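Local coordinates for protein catechol 1,2-dioxygenase (Burkholderia vietnamiensis, PDB 5TD3) that probably catalyses the intradiol ring cleavage of catechol by molecular oxygen, giving cis,cis-muconate, at residues A142-H148 with Y201-M207. Residues are numbered along the deposited sequence; the frame is centred on the assembly and turned at random.
Sequences AGPLVIH and YAFRTLM
I147 O accepts F203 N at 2.7 Å, with an N-H...O angle of 169°, and also meets the CA-H of A202. The bond belongs to an antiparallel strand pair in the beta-sandwich core of the intradiol dioxygenase fold, where 200-206 lies between 131-133 and 144-152. F203 O accepts I147 N in return, completing one hydrogen-bonded pair; L145 and T205 form the next. There T205 N donates to L145 O, and L145 N returns a bond to T205 O at 2.9 Å. Beyond the last bridge M207 N still reaches G143 O, at 2.8 Å.

L145, I147, F203 and T205 share one sheet face, the inner one, with F203 reaching V164 and C166 of the facing sheet. The L145 and T205 side chains run abreast, T205 CG2 resting 3.5 Å from L145 O. With OG1 anti to the backbone N (chi1 -176°), CG2 takes the place between N and the carbonyl carbon, while OG1 bonds to H168 NE2. M207 bends at chi2 and chi3, bringing SD alongside L145 CD2. V146, H148, A202 and R204 occupy the other face, where the CB atoms of H148 and A202 meet at 3.9 Å; the H148 imidazole turns from the pair, NE2 bonding D294 OD2.

Just before the strand begins, A142 CB packs against L206 CB at 3.7 Å. At the other end the Y201 ring turns back across the neighbouring strand, its hydroxyl bonded to F297 O and its ring meeting that of F299. H148 CA lies over one face of this ring, 4.3 Å from the centroid in a CH-pi contact, displaced toward the rim.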
loop_
_atom_site.group_PDB
_atom_site.type_symbol
_atom_site.label_atom_id
_atom_site.label_comp_id
_atom_site.label_asym_id
_atom_site.label_seq_id
_atom_site.Cartn_x
_atom_site.Cartn_y
_atom_site.Cartn_z
ATOM N N ALA A 142 -21.431 -30.058 -0.565
ATOM C CA ALA A 142 -21.133 -29.924 0.855
ATOM C C ALA A 142 -22.145 -30.731 1.661
ATOM O O ALA A 142 -23.355 -30.502 1.553
ATOM C CB ALA A 142 -21.140 -28.448 1.271
ATOM N N GLY A 143 -21.658 -31.689 2.451
ATOM C CA GLY A 143 -22.521 -32.475 3.308
ATOM C C GLY A 143 -22.865 -31.738 4.583
ATOM O O GLY A 143 -22.262 -30.717 4.940
ATOM N N PRO A 144 -23.875 -32.241 5.288
ATOM C CA PRO A 144 -24.317 -31.566 6.510
ATOM C C PRO A 144 -23.275 -31.667 7.610
ATOM O O PRO A 144 -22.562 -32.666 7.749
ATOM C CB PRO A 144 -25.603 -32.308 6.890
ATOM C CG PRO A 144 -25.461 -33.646 6.259
ATOM C CD PRO A 144 -24.688 -33.429 4.985
ATOM N N LEU A 145 -23.205 -30.608 8.403
ATOM C CA LEU A 145 -22.232 -30.481 9.477
ATOM C C LEU A 145 -22.948 -29.886 10.673
ATOM O O LEU A 145 -23.664 -28.892 10.533
ATOM C CB LEU A 145 -21.056 -29.584 9.054
ATOM C CG LEU A 145 -20.093 -29.097 10.134
ATOM C CD1 LEU A 145 -19.423 -30.267 10.817
ATOM C CD2 LEU A 145 -19.045 -28.163 9.532
ATOM N N VAL A 146 -22.767 -30.492 11.841
ATOM C CA VAL A 146 -23.334 -29.983 13.083
ATOM C C VAL A 146 -22.171 -29.628 13.996
ATOM O O VAL A 146 -21.299 -30.466 14.240
ATOM C CB VAL A 146 -24.266 -31.010 13.753
ATOM C CG1 VAL A 146 -24.806 -30.459 15.069
ATOM C CG2 VAL A 146 -25.396 -31.398 12.817
ATOM N N ILE A 147 -22.144 -28.386 14.473
ATOM C CA ILE A 147 -21.107 -27.902 15.378
ATOM C C ILE A 147 -21.797 -27.541 16.677
ATOM O O ILE A 147 -22.724 -26.725 16.680
ATOM C CB ILE A 147 -20.356 -26.685 14.815
ATOM C CG1 ILE A 147 -19.877 -26.921 13.376
ATOM C CG2 ILE A 147 -19.158 -26.349 15.694
ATOM C CD1 ILE A 147 -19.348 -25.652 12.698
ATOM N N HIS A 148 -21.345 -28.131 17.780
ATOM C CA HIS A 148 -22.014 -27.900 19.050
ATOM C C HIS A 148 -21.002 -27.956 20.180
ATOM O O HIS A 148 -19.924 -28.545 20.057
ATOM C CB HIS A 148 -23.131 -28.923 19.285
ATOM C CG HIS A 148 -22.653 -30.338 19.286
ATOM N ND1 HIS A 148 -22.350 -31.023 20.444
ATOM C CD2 HIS A 148 -22.389 -31.186 18.265
ATOM C CE1 HIS A 148 -21.948 -32.245 20.136
ATOM N NE2 HIS A 148 -21.957 -32.366 18.817
ATOM N N TYR A 201 -24.536 -24.214 22.684
ATOM C CA TYR A 201 -24.829 -23.676 21.365
ATOM C C TYR A 201 -24.778 -24.825 20.373
ATOM O O TYR A 201 -24.095 -25.827 20.600
ATOM C CB TYR A 201 -23.820 -22.597 20.949
ATOM C CG TYR A 201 -22.528 -23.215 20.478
ATOM C CD1 TYR A 201 -21.565 -23.629 21.389
ATOM C CD2 TYR A 201 -22.285 -23.416 19.125
ATOM C CE1 TYR A 201 -20.403 -24.215 20.972
ATOM C CE2 TYR A 201 -21.126 -24.013 18.697
ATOM C CZ TYR A 201 -20.192 -24.410 19.626
ATOM O OH TYR A 201 -19.029 -24.998 19.200
ATOM N N ALA A 202 -25.478 -24.662 19.250
ATOM C CA ALA A 202 -25.341 -25.614 18.159
ATOM C C ALA A 202 -25.624 -24.924 16.837
ATOM O O ALA A 202 -26.574 -24.146 16.728
ATOM C CB ALA A 202 -26.281 -26.812 18.332
ATOM N N PHE A 203 -24.790 -25.208 15.838
ATOM C CA PHE A 203 -25.002 -24.745 14.472
ATOM C C PHE A 203 -25.244 -25.941 13.566
ATOM O O PHE A 203 -24.562 -26.966 13.677
ATOM C CB PHE A 203 -23.803 -23.941 13.937
ATOM C CG PHE A 203 -23.635 -22.594 14.572
ATOM C CD1 PHE A 203 -24.399 -21.516 14.153
ATOM C CD2 PHE A 203 -22.705 -22.403 15.589
ATOM C CE1 PHE A 203 -24.241 -20.266 14.724
ATOM C CE2 PHE A 203 -22.546 -21.156 16.172
ATOM C CZ PHE A 203 -23.320 -20.085 15.744
ATOM N N ARG A 204 -26.237 -25.819 12.688
ATOM C CA ARG A 204 -26.497 -26.805 11.651
ATOM C C ARG A 204 -26.169 -26.153 10.317
ATOM O O ARG A 204 -26.744 -25.117 9.974
ATOM C CB ARG A 204 -27.946 -27.294 11.704
ATOM C CG ARG A 204 -28.195 -28.126 12.948
ATOM C CD ARG A 204 -29.619 -28.134 13.422
ATOM N NE ARG A 204 -29.671 -28.748 14.752
ATOM C CZ ARG A 204 -30.758 -29.274 15.301
ATOM N NH1 ARG A 204 -31.905 -29.271 14.636
ATOM N NH2 ARG A 204 -30.694 -29.807 16.511
ATOM N N THR A 205 -25.226 -26.733 9.588
ATOM C CA THR A 205 -24.695 -26.064 8.417
ATOM C C THR A 205 -24.196 -27.125 7.440
ATOM O O THR A 205 -24.633 -28.281 7.476
ATOM C CB THR A 205 -23.622 -25.051 8.853
ATOM O OG1 THR A 205 -23.160 -24.328 7.713
ATOM C CG2 THR A 205 -22.431 -25.741 9.559
ATOM N N LEU A 206 -23.289 -26.731 6.558
ATOM C CA LEU A 206 -22.654 -27.633 5.614
ATOM C C LEU A 206 -21.144 -27.525 5.783
ATOM O O LEU A 206 -20.626 -26.526 6.297
ATOM C CB LEU A 206 -23.065 -27.312 4.164
ATOM C CG LEU A 206 -24.573 -27.269 3.894
ATOM C CD1 LEU A 206 -24.844 -26.857 2.456
ATOM C CD2 LEU A 206 -25.253 -28.602 4.224
ATOM N N MET A 207 -20.442 -28.566 5.348
ATOM C CA MET A 207 -18.983 -28.626 5.498
ATOM C C MET A 207 -18.292 -27.575 4.635
ATOM O O MET A 207 -18.483 -27.576 3.412
ATOM C CB MET A 207 -18.492 -30.030 5.120
ATOM C CG MET A 207 -16.980 -30.201 5.204
ATOM S SD MET A 207 -16.353 -29.919 6.880
ATOM C CE MET A 207 -16.870 -31.462 7.648
#